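PDB 3F8M: HTH-type transcriptional repressor PhnF from Mycobacterium smegmatis, which represses the phnDCE operon, which serves phosphate uptake, when phosphate is available to the cell. Local coordinates for residues A151-G156 against R174-T179; D63-R68 against A76-R81; G143-K148 against R224-R229. All blocks are in the same frame, centred on the assembly; numbering follows the deposited sequence. Where two conformers were deposited one is given.

Contact 1 (A151-G156 against R174-T179); sequences AQRYPG and RGIAFT
The carbonyl oxygen of P155 is gripped end-on by the guanidinium of R174, with NH1 and NH2 each 2.9 Å from P155 O. Both bonds are moderately bent (N-H...O angles 147° and 146°), as expected when two nitrogens converge on one atom. The oxygen lies in the guanidinium plane, whereas the two donors reach it from the same face of the carbonyl, tilted from its plane. An extended chain from CG to NE (chi3 163°) carries the R174 head across to the turn. At the edge of the same group a water joins the segments a second time: it donates to R153 O at 2.7 Å and accepts from R174 NH1 at 2.9 Å. Elsewhere R174 pairs through NE with E170 and through NH2 with T160, and these bonds limit its rotation.

Beside this polar grip I176 packs on Y154 and R153. Its CD1 makes an apolar contact with Y154 CE1 at 3.7 Å, meeting the ring obliquely, and the same methyl lies 3.5 Å from R153 NH2. R153 CB sits over the centre of one face of the Y154 ring. Y154 OH bonds I221 O of strand 220-229; the R153 guanidinium makes a salt bridge with D215 in the preceding loop and a hydrogen bond to A220 O.

G156 takes the N-cap position of helix 157-160, and R174 directly follows helix 167-173. The arginine thus clamps the start of one helix to the end of the next, in the helical connection that links strands 140-150 and 180-188 of the UTRA domain.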
# COMPACT_ATOMS: atom_id res chain seq x y z
N ALA A 151 -3.16 24.60 14.16
CA ALA A 151 -3.08 25.96 13.58
C ALA A 151 -2.08 26.83 14.31
O ALA A 151 -1.43 27.68 13.68
CB ALA A 151 -4.42 26.65 13.63
N GLN A 152 -1.96 26.60 15.62
CA GLN A 152 -1.04 27.37 16.48
C GLN A 152 0.41 27.23 16.06
O GLN A 152 1.22 28.13 16.23
CB GLN A 152 -1.24 26.99 17.96
CG GLN A 152 -2.58 27.51 18.44
CD GLN A 152 -2.68 27.76 19.92
OE1 GLN A 152 -2.28 26.92 20.76
NE2 GLN A 152 -3.24 28.91 20.28
N ARG A 153 0.74 26.06 15.51
CA ARG A 153 2.12 25.82 15.06
C ARG A 153 2.52 26.57 13.80
O ARG A 153 3.71 26.66 13.50
CB ARG A 153 2.41 24.33 14.83
CG ARG A 153 2.37 23.40 16.08
CD ARG A 153 3.19 22.14 15.80
NE ARG A 153 4.60 22.44 15.64
CZ ARG A 153 5.57 21.56 15.50
NH1 ARG A 153 5.31 20.25 15.48
NH2 ARG A 153 6.83 21.98 15.38
N TYR A 154 1.56 27.09 13.04
CA TYR A 154 1.87 27.64 11.70
C TYR A 154 1.27 29.01 11.42
O TYR A 154 0.52 29.18 10.48
CB TYR A 154 1.46 26.65 10.58
CG TYR A 154 1.96 25.25 10.83
CD1 TYR A 154 3.31 24.93 10.65
CD2 TYR A 154 1.08 24.24 11.23
CE1 TYR A 154 3.77 23.63 10.89
CE2 TYR A 154 1.53 22.94 11.46
CZ TYR A 154 2.89 22.65 11.31
OH TYR A 154 3.33 21.36 11.52
N PRO A 155 1.61 30.04 12.24
CA PRO A 155 1.02 31.32 11.90
C PRO A 155 1.47 31.80 10.51
O PRO A 155 2.60 31.54 10.05
CB PRO A 155 1.54 32.29 13.03
CG PRO A 155 2.77 31.65 13.52
CD PRO A 155 2.54 30.12 13.38
N GLY A 156 0.54 32.46 9.84
CA GLY A 156 0.78 33.06 8.55
C GLY A 156 0.76 32.03 7.41
O GLY A 156 0.93 32.40 6.26
N ARG A 174 10.29 26.38 7.96
CA ARG A 174 9.95 26.98 9.26
C ARG A 174 10.75 26.37 10.45
O ARG A 174 10.46 26.65 11.62
CB ARG A 174 8.44 26.97 9.49
CG ARG A 174 7.64 27.84 8.46
CD ARG A 174 6.14 27.45 8.35
NE ARG A 174 5.34 28.49 7.72
CZ ARG A 174 4.56 29.36 8.38
NH1 ARG A 174 4.46 29.30 9.69
NH2 ARG A 174 3.87 30.28 7.71
N GLY A 175 11.75 25.54 10.13
CA GLY A 175 12.65 24.92 11.13
C GLY A 175 12.10 23.65 11.76
O GLY A 175 12.52 23.25 12.85
N ILE A 176 11.16 23.02 11.08
CA ILE A 176 10.48 21.83 11.61
C ILE A 176 10.88 20.66 10.74
O ILE A 176 10.61 20.66 9.53
CB ILE A 176 8.93 22.02 11.63
CG1 ILE A 176 8.57 23.22 12.51
CG2 ILE A 176 8.20 20.72 12.06
CD1 ILE A 176 7.12 23.72 12.35
N ALA A 177 11.53 19.68 11.33
CA ALA A 177 12.10 18.58 10.54
C ALA A 177 11.16 17.38 10.62
O ALA A 177 10.63 17.09 11.69
CB ALA A 177 13.46 18.19 11.06
N PHE A 178 11.01 16.69 9.49
CA PHE A 178 10.17 15.49 9.44
C PHE A 178 11.06 14.36 9.89
O PHE A 178 11.94 13.94 9.14
CB PHE A 178 9.59 15.26 8.03
CG PHE A 178 8.43 16.18 7.70
CD1 PHE A 178 7.11 15.75 7.84
CD2 PHE A 178 8.66 17.47 7.24
CE1 PHE A 178 6.04 16.61 7.55
CE2 PHE A 178 7.60 18.34 6.93
CZ PHE A 178 6.27 17.90 7.09
N THR A 179 10.83 13.91 11.12
CA THR A 179 11.72 12.97 11.80
C THR A 179 11.12 11.56 11.83
O THR A 179 11.81 10.58 11.59
CB THR A 179 12.08 13.50 13.20
OG1 THR A 179 12.56 14.85 13.08
CG2 THR A 179 13.14 12.63 13.91
O HOH W 1 5.52 27.80 11.90

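Contact 2 (D63-R68 against A76-R81); sequences DGRVER and ARPKIR
Over the carbonyl plane of R65 comes the N-H of A76, well above it (51°), yet the hydrogen bond itself is nearly straight (170°), with A76 N to R65 O at 3.1 Å. Across the contact, the neighbouring carbonyl of G64 meets mainly carbon: P78 CA makes a CH...O contact with G64 O at 3.2 Å, while the methyl of A76 lies 3.7 Å from G64 O. The carboxylate of E67 also rests against that methyl, OE1 lying 3.9 Å from A76 CB; chi1 of 76° sets CG between the backbone N and the carbonyl carbon, which brings the carboxylate alongside the alanine methyl.

Two waters extend the junction toward K79. One donates to both D63 O (3.2 Å) and K79 O (2.8 Å). The other accepts from K79 N at 2.9 Å and gives a weak bond to G64 O.

G64 ends helix 50-62 in a Schellman motif, its positive phi turning the chain into strand 66-69. That strand pairs with strand 72-75 to form the wing of the winged helix-turn-helix, and A76 to K79 lead out of the hairpin toward strand 80-83. R65 is tied back to D24, and K79 NZ reaches D186 of the second subunit.

Across the segments the polar bonding is backbone to backbone, direct or through water. The exit from the wing is therefore held beside the end of the helix by one direct backbone hydrogen bond and bridging waters, while the charges of R65 and K79 are paired outside the two segments.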
# COMPACT_ATOMS: atom_id res chain seq x y z
N ASP A 63 7.54 -1.27 -16.16
CA ASP A 63 7.66 0.17 -15.95
C ASP A 63 6.30 0.95 -16.09
O ASP A 63 6.24 2.18 -15.87
CB ASP A 63 8.68 0.70 -16.96
CG ASP A 63 9.62 1.77 -16.39
OD1 ASP A 63 9.90 1.80 -15.16
OD2 ASP A 63 10.09 2.60 -17.21
N GLY A 64 5.24 0.25 -16.49
CA GLY A 64 3.89 0.86 -16.55
C GLY A 64 3.65 1.74 -17.77
O GLY A 64 2.62 2.42 -17.87
N ARG A 65 4.57 1.67 -18.72
CA ARG A 65 4.57 2.55 -19.86
C ARG A 65 3.79 2.00 -21.05
O ARG A 65 3.43 2.75 -21.96
CB ARG A 65 6.00 2.87 -20.27
CG ARG A 65 6.76 3.68 -19.21
CD ARG A 65 8.16 4.00 -19.67
NE ARG A 65 8.17 5.08 -20.65
CZ ARG A 65 9.19 5.35 -21.47
NH1 ARG A 65 10.31 4.62 -21.43
NH2 ARG A 65 9.09 6.37 -22.34
N VAL A 66 3.53 0.69 -21.02
CA VAL A 66 2.72 0.02 -22.03
C VAL A 66 1.86 -0.99 -21.32
O VAL A 66 2.07 -1.30 -20.13
CB VAL A 66 3.58 -0.68 -23.14
CG1 VAL A 66 4.49 0.32 -23.81
CG2 VAL A 66 4.36 -1.92 -22.58
N GLU A 67 0.86 -1.51 -22.03
CA GLU A 67 0.04 -2.55 -21.45
C GLU A 67 -0.46 -3.44 -22.58
O GLU A 67 -0.41 -3.03 -23.73
CB GLU A 67 -1.14 -1.94 -20.71
CG GLU A 67 -2.26 -1.42 -21.58
CD GLU A 67 -3.19 -0.52 -20.78
OE1 GLU A 67 -3.06 -0.47 -19.53
OE2 GLU A 67 -4.01 0.15 -21.40
N ARG A 68 -0.94 -4.65 -22.25
CA ARG A 68 -1.51 -5.54 -23.26
C ARG A 68 -2.98 -5.22 -23.53
O ARG A 68 -3.72 -4.83 -22.63
CB ARG A 68 -1.37 -7.00 -22.86
CG ARG A 68 0.07 -7.42 -22.53
CD ARG A 68 0.88 -7.87 -23.74
NE ARG A 68 2.08 -8.60 -23.30
CZ ARG A 68 3.34 -8.17 -23.39
NH1 ARG A 68 3.63 -6.99 -23.94
NH2 ARG A 68 4.33 -8.93 -22.94
N ALA A 76 0.42 3.10 -22.49
CA ALA A 76 -0.42 3.27 -21.29
C ALA A 76 -0.07 4.60 -20.64
O ALA A 76 0.92 5.21 -21.02
CB ALA A 76 -0.19 2.12 -20.29
N ARG A 77 -0.92 5.10 -19.73
CA ARG A 77 -0.51 6.21 -18.87
C ARG A 77 0.13 5.58 -17.63
O ARG A 77 -0.53 4.80 -16.93
CB ARG A 77 -1.69 7.11 -18.46
CG ARG A 77 -1.22 8.39 -17.74
CD ARG A 77 -2.39 9.24 -17.25
NE ARG A 77 -2.95 10.06 -18.31
CZ ARG A 77 -4.10 9.79 -18.90
NH1 ARG A 77 -4.80 8.75 -18.50
NH2 ARG A 77 -4.56 10.56 -19.87
N PRO A 78 1.40 5.88 -17.38
CA PRO A 78 2.06 5.20 -16.30
C PRO A 78 1.53 5.71 -14.94
O PRO A 78 1.25 6.91 -14.80
CB PRO A 78 3.53 5.57 -16.47
CG PRO A 78 3.63 6.39 -17.66
CD PRO A 78 2.29 6.83 -18.08
N LYS A 79 1.36 4.78 -14.01
CA LYS A 79 1.11 5.14 -12.60
C LYS A 79 2.31 5.87 -12.05
O LYS A 79 3.46 5.50 -12.33
CB LYS A 79 0.89 3.87 -11.78
CG LYS A 79 -0.34 3.09 -12.19
CD LYS A 79 -0.39 1.82 -11.40
CE LYS A 79 -1.68 1.08 -11.61
NZ LYS A 79 -1.62 -0.19 -10.80
N ILE A 80 2.06 6.92 -11.25
CA ILE A 80 3.13 7.52 -10.46
C ILE A 80 3.59 6.52 -9.43
O ILE A 80 2.77 5.92 -8.77
CB ILE A 80 2.69 8.83 -9.75
CG1 ILE A 80 2.45 9.92 -10.79
CG2 ILE A 80 3.80 9.36 -8.85
CD1 ILE A 80 1.37 10.89 -10.38
N ARG A 81 4.91 6.32 -9.34
CA ARG A 81 5.50 5.36 -8.39
C ARG A 81 6.10 6.14 -7.22
O ARG A 81 7.20 6.70 -7.29
CB ARG A 81 6.55 4.49 -9.09
CG ARG A 81 5.96 3.55 -10.14
CD ARG A 81 7.06 2.87 -10.97
NE ARG A 81 7.99 2.17 -10.11
CZ ARG A 81 7.85 0.90 -9.72
NH1 ARG A 81 6.81 0.18 -10.12
NH2 ARG A 81 8.75 0.36 -8.91
O HOH W 2 4.25 3.08 -13.50
O HOH W 3 1.14 2.02 -14.85

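Contact 3 (G143-K148 against R224-R229); sequences GLETTK and RRSLYR
With CG anti to the backbone N (chi1 -177° and -178°), E145 and R224 both extend over one face of the sheet, and a bend at chi3 (76°) turns the R224 head across the glutamate. The aliphatic part of R224 does the touching: R224 CD lies 3.8 Å from E145 OE2, and R224 CG is 3.4 Å from T147 OG1. The carboxylate and guanidinium planes are nearly parallel, but OE2 stands 4.2 Å from R224 NH1 with no N-H aimed at it, so any direct attraction is probably electrostatic; a water links the two groups, weakly at NH1. E145 OE1 has its salt bridge with R133.

Strands 140-150 and 220-229 are central neighbours in the six-stranded antiparallel UTRA sheet. L144 with L227 and T146 with R225 form hydrogen-bonded pairs, L144 N lying 2.8 Å from L227 O. Between them E145 faces S226; beyond L144 and L227, G143 faces Y228, whose CD1 lies 4.1 Å from G143 CA, the glycine leaving the ring room.

On the L144 and T146 face, a water donates to T146 OG1 (2.7 Å) and L144 O and accepts from R225 NH1 (2.9 Å). E132 also bonds T146 OG1, and E194 forms a salt bridge with R225 NH1.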
# COMPACT_ATOMS: atom_id res chain seq x y z
N GLY A 143 -5.52 12.11 -6.87
CA GLY A 143 -5.81 11.87 -5.45
C GLY A 143 -6.24 13.13 -4.72
O GLY A 143 -6.09 14.21 -5.23
N LEU A 144 -6.85 12.91 -3.56
CA LEU A 144 -7.35 14.01 -2.71
C LEU A 144 -6.62 13.89 -1.38
O LEU A 144 -6.64 12.81 -0.70
CB LEU A 144 -8.87 13.85 -2.55
CG LEU A 144 -9.53 14.76 -1.50
CD1 LEU A 144 -9.61 16.18 -2.06
CD2 LEU A 144 -10.91 14.30 -1.09
N GLU A 145 -5.96 14.98 -1.01
CA GLU A 145 -5.08 15.07 0.15
C GLU A 145 -5.71 16.04 1.14
O GLU A 145 -5.94 17.19 0.75
CB GLU A 145 -3.77 15.67 -0.32
CG GLU A 145 -2.68 15.77 0.72
CD GLU A 145 -1.53 16.61 0.25
OE1 GLU A 145 -1.76 17.86 -0.02
OE2 GLU A 145 -0.41 16.02 0.15
N THR A 146 -5.99 15.58 2.35
CA THR A 146 -6.64 16.42 3.37
C THR A 146 -5.69 16.44 4.54
O THR A 146 -5.46 15.40 5.18
CB THR A 146 -7.98 15.78 3.74
OG1 THR A 146 -8.76 15.56 2.54
CG2 THR A 146 -8.77 16.69 4.77
N THR A 147 -5.09 17.60 4.80
CA THR A 147 -4.07 17.68 5.83
C THR A 147 -4.66 18.53 6.96
O THR A 147 -5.13 19.61 6.69
CB THR A 147 -2.80 18.35 5.32
OG1 THR A 147 -2.26 17.59 4.21
CG2 THR A 147 -1.70 18.42 6.43
N LYS A 148 -4.68 17.98 8.16
CA LYS A 148 -5.14 18.73 9.36
C LYS A 148 -3.90 19.13 10.14
O LYS A 148 -3.10 18.29 10.50
CB LYS A 148 -6.03 17.87 10.23
CG LYS A 148 -7.37 17.66 9.57
CD LYS A 148 -8.20 16.66 10.32
CE LYS A 148 -9.46 16.36 9.50
NZ LYS A 148 -10.41 15.54 10.32
N ARG A 224 -2.54 13.50 8.04
CA ARG A 224 -2.86 13.66 6.63
C ARG A 224 -3.59 12.39 6.15
O ARG A 224 -3.11 11.25 6.38
CB ARG A 224 -1.54 13.93 5.84
CG ARG A 224 -1.72 14.20 4.26
CD ARG A 224 -0.34 14.36 3.57
NE ARG A 224 0.28 13.04 3.42
CZ ARG A 224 1.48 12.79 2.89
NH1 ARG A 224 2.30 13.74 2.44
NH2 ARG A 224 1.89 11.53 2.82
N ARG A 225 -4.72 12.61 5.48
CA ARG A 225 -5.48 11.56 4.79
C ARG A 225 -5.28 11.77 3.29
O ARG A 225 -5.52 12.87 2.76
CB ARG A 225 -6.95 11.70 5.15
CG ARG A 225 -7.88 10.63 4.53
CD ARG A 225 -9.32 11.09 4.73
NE ARG A 225 -10.30 10.11 4.30
CZ ARG A 225 -10.92 10.05 3.12
NH1 ARG A 225 -10.65 10.90 2.14
NH2 ARG A 225 -11.82 9.08 2.92
N SER A 226 -4.88 10.70 2.56
CA SER A 226 -4.71 10.83 1.12
C SER A 226 -5.53 9.71 0.46
O SER A 226 -5.36 8.56 0.84
CB SER A 226 -3.25 10.71 0.77
OG SER A 226 -2.44 11.54 1.60
N LEU A 227 -6.45 10.05 -0.44
CA LEU A 227 -7.25 9.07 -1.13
C LEU A 227 -6.79 9.11 -2.59
O LEU A 227 -6.98 10.13 -3.26
CB LEU A 227 -8.73 9.39 -0.99
CG LEU A 227 -9.72 8.40 -1.63
CD1 LEU A 227 -9.97 7.22 -0.67
CD2 LEU A 227 -11.04 9.06 -2.07
N TYR A 228 -6.15 8.02 -3.06
CA TYR A 228 -5.56 7.99 -4.40
C TYR A 228 -6.28 6.96 -5.27
O TYR A 228 -6.65 5.91 -4.76
CB TYR A 228 -4.11 7.53 -4.30
CG TYR A 228 -3.09 8.50 -3.72
CD1 TYR A 228 -2.58 9.54 -4.50
CD2 TYR A 228 -2.61 8.35 -2.41
CE1 TYR A 228 -1.63 10.42 -3.99
CE2 TYR A 228 -1.64 9.24 -1.88
CZ TYR A 228 -1.16 10.26 -2.69
OH TYR A 228 -0.22 11.16 -2.26
N ARG A 229 -6.48 7.27 -6.55
CA ARG A 229 -7.05 6.28 -7.49
C ARG A 229 -6.03 5.18 -7.68
O ARG A 229 -4.88 5.45 -8.01
CB ARG A 229 -7.35 6.93 -8.85
CG ARG A 229 -8.55 7.87 -8.86
CD ARG A 229 -8.67 8.54 -10.24
NE ARG A 229 -8.85 7.50 -11.27
CZ ARG A 229 -9.85 7.50 -12.15
NH1 ARG A 229 -10.76 8.47 -12.12
NH2 ARG A 229 -9.95 6.53 -13.06
O HOH W 4 -8.59 12.96 1.69
O HOH W 5 1.37 16.89 1.70

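Along the chain contact 2 comes first, in the DNA-binding part, and closes before the other two begin. Contact 3 then joins two strands far apart in sequence at the middle of the UTRA sheet, and contact 1 falls between its two segments, adjoining strand 140-150 at its end. The centres of contacts 1 and 3 are 20 Å apart, those of contacts 2 and 3 22 Å, and those of contacts 1 and 2 37 Å; contacts 1 and 2 lie on opposite sides of the chain's centre. The repressor thus has its winged helix-turn-helix at one end and a UTRA domain built round the sheet, with contacts 1 and 2, but not contact 3, reaching the second subunit of the dimer.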